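PDB 4GI3: greglin from Schistocerca gregaria, which inhibits serine proteases, including subtilisin, neutrophil and pancreatic elastases, chymotrypsin and cathepsin G, but not pancreatic trypsin. Local coordinates for residues F41-N46 with V64-C69. Residues are numbered along the deposited sequence; the frame is centred on the assembly and turned at random.
Sequences FYLFVN and VPREMC
Phe41 lays one face of its ring over the base of the Met68 side chain: Met68 CB stands 3.9 Å from the ring centroid, 21° off the normal, which meets the criteria for a CH-pi contact. The two side chains run alongside each other and point the same way. The end of the methionine chain leads away from the strand, yet Met68 SD still lies 5.0 Å from the Phe41 centroid, an oblique Met-aromatic contact. Val64 crosses the phenylalanine at roughly a right angle, and its CG2 methyl comes within 3.9 Å of Phe41 CD2.

Cys69 SG packs against Phe41 CB and the Tyr42 carbonyl, 3.5 Å from Tyr42 C. Further along the strand, Leu43 CB and CD1 both lie 4.1 Å from Cys69 CB. No hydrogen bond spans the two segments; the contact is van der Waals packing, including Met68 O 3.5 Å from Phe41 CG. Cys69 closes a disulfide with Cys33 on strand 32-36, the central strand of a small antiparallel sheet, consistent with a Kazal-like inhibitor fold. This cross-link probably keeps the 3-10 segment 66-68, following strand 61-63, beside strand 41-44, outermost within this chain, whose Phe44 packs on helix 47-57.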
# COMPACT_ATOMS: atom_id res chain seq x y z
N PHE B 41 -8.32 -5.55 27.68
CA PHE B 41 -7.27 -4.92 26.88
C PHE B 41 -7.16 -5.46 25.46
O PHE B 41 -7.03 -6.67 25.27
CB PHE B 41 -5.92 -4.98 27.60
CG PHE B 41 -5.93 -4.36 28.97
CD1 PHE B 41 -6.04 -5.16 30.11
CD2 PHE B 41 -5.86 -2.98 29.14
CE1 PHE B 41 -6.07 -4.58 31.39
CE2 PHE B 41 -5.87 -2.41 30.41
CZ PHE B 41 -5.98 -3.22 31.53
N TYR B 42 -7.22 -4.56 24.46
CA TYR B 42 -7.16 -4.90 23.03
C TYR B 42 -6.05 -4.14 22.33
O TYR B 42 -5.98 -2.92 22.45
CB TYR B 42 -8.51 -4.60 22.35
CG TYR B 42 -9.67 -5.40 22.91
CD1 TYR B 42 -10.53 -4.84 23.86
CD2 TYR B 42 -9.90 -6.71 22.51
CE1 TYR B 42 -11.60 -5.57 24.38
CE2 TYR B 42 -10.95 -7.45 23.05
CZ TYR B 42 -11.80 -6.88 23.98
OH TYR B 42 -12.85 -7.60 24.50
N LEU B 43 -5.17 -4.87 21.61
CA LEU B 43 -4.09 -4.26 20.82
C LEU B 43 -4.63 -4.09 19.38
O LEU B 43 -4.96 -5.08 18.73
CB LEU B 43 -2.81 -5.11 20.85
CG LEU B 43 -1.53 -4.47 20.27
CD1 LEU B 43 -0.95 -3.43 21.22
CD2 LEU B 43 -0.47 -5.52 19.99
N PHE B 44 -4.82 -2.85 18.94
CA PHE B 44 -5.32 -2.57 17.60
C PHE B 44 -4.13 -2.30 16.68
O PHE B 44 -3.09 -1.86 17.15
CB PHE B 44 -6.28 -1.37 17.62
CG PHE B 44 -7.70 -1.66 18.04
CD1 PHE B 44 -8.03 -1.76 19.39
CD2 PHE B 44 -8.70 -1.81 17.10
CE1 PHE B 44 -9.35 -2.02 19.78
CE2 PHE B 44 -10.02 -2.05 17.49
CZ PHE B 44 -10.34 -2.14 18.83
N VAL B 45 -4.26 -2.59 15.37
CA VAL B 45 -3.16 -2.40 14.42
C VAL B 45 -2.64 -0.94 14.33
O VAL B 45 -1.46 -0.74 14.05
CB VAL B 45 -3.43 -3.03 13.04
CG1 VAL B 45 -3.49 -4.55 13.16
CG2 VAL B 45 -4.72 -2.49 12.45
N ASN B 46 -3.51 0.04 14.60
CA ASN B 46 -3.20 1.47 14.63
C ASN B 46 -4.35 2.27 15.25
O ASN B 46 -5.45 1.73 15.42
CB ASN B 46 -2.85 2.02 13.22
CG ASN B 46 -3.91 1.83 12.18
OD1 ASN B 46 -5.09 2.15 12.38
ND2 ASN B 46 -3.51 1.34 11.02
N VAL B 64 -3.73 3.06 27.04
CA VAL B 64 -2.96 2.60 28.20
C VAL B 64 -1.58 2.15 27.70
O VAL B 64 -1.45 1.92 26.48
CB VAL B 64 -3.71 1.45 28.95
CG1 VAL B 64 -5.06 1.91 29.50
CG2 VAL B 64 -3.88 0.19 28.09
N PRO B 65 -0.53 2.01 28.56
CA PRO B 65 0.77 1.53 28.06
C PRO B 65 0.64 0.14 27.42
O PRO B 65 -0.24 -0.65 27.80
CB PRO B 65 1.66 1.50 29.32
CG PRO B 65 1.00 2.45 30.27
CD PRO B 65 -0.47 2.26 30.02
N ARG B 66 1.46 -0.11 26.40
CA ARG B 66 1.50 -1.35 25.60
C ARG B 66 1.54 -2.64 26.46
O ARG B 66 0.85 -3.61 26.13
CB ARG B 66 2.70 -1.29 24.66
CG ARG B 66 2.61 -2.25 23.48
CD ARG B 66 3.98 -2.36 22.85
NE ARG B 66 3.97 -3.13 21.60
CZ ARG B 66 3.81 -2.60 20.40
NH1 ARG B 66 3.58 -1.30 20.25
NH2 ARG B 66 3.85 -3.38 19.32
N GLU B 67 2.29 -2.61 27.58
CA GLU B 67 2.48 -3.72 28.53
C GLU B 67 1.18 -4.34 29.06
O GLU B 67 1.18 -5.50 29.45
CB GLU B 67 3.39 -3.29 29.70
CG GLU B 67 4.82 -2.93 29.28
CD GLU B 67 5.07 -1.65 28.50
OE1 GLU B 67 4.21 -0.74 28.53
OE2 GLU B 67 6.14 -1.55 27.85
N MET B 68 0.06 -3.58 29.05
CA MET B 68 -1.25 -4.05 29.50
C MET B 68 -1.86 -5.05 28.51
O MET B 68 -2.76 -5.80 28.87
CB MET B 68 -2.23 -2.87 29.66
CG MET B 68 -1.76 -1.77 30.58
SD MET B 68 -1.64 -2.28 32.30
CE MET B 68 0.11 -1.90 32.61
N CYS B 69 -1.41 -5.00 27.24
CA CYS B 69 -1.90 -5.82 26.13
C CYS B 69 -1.08 -7.07 25.88
O CYS B 69 0.11 -7.14 26.23
CB CYS B 69 -2.00 -4.98 24.85
SG CYS B 69 -3.49 -3.98 24.74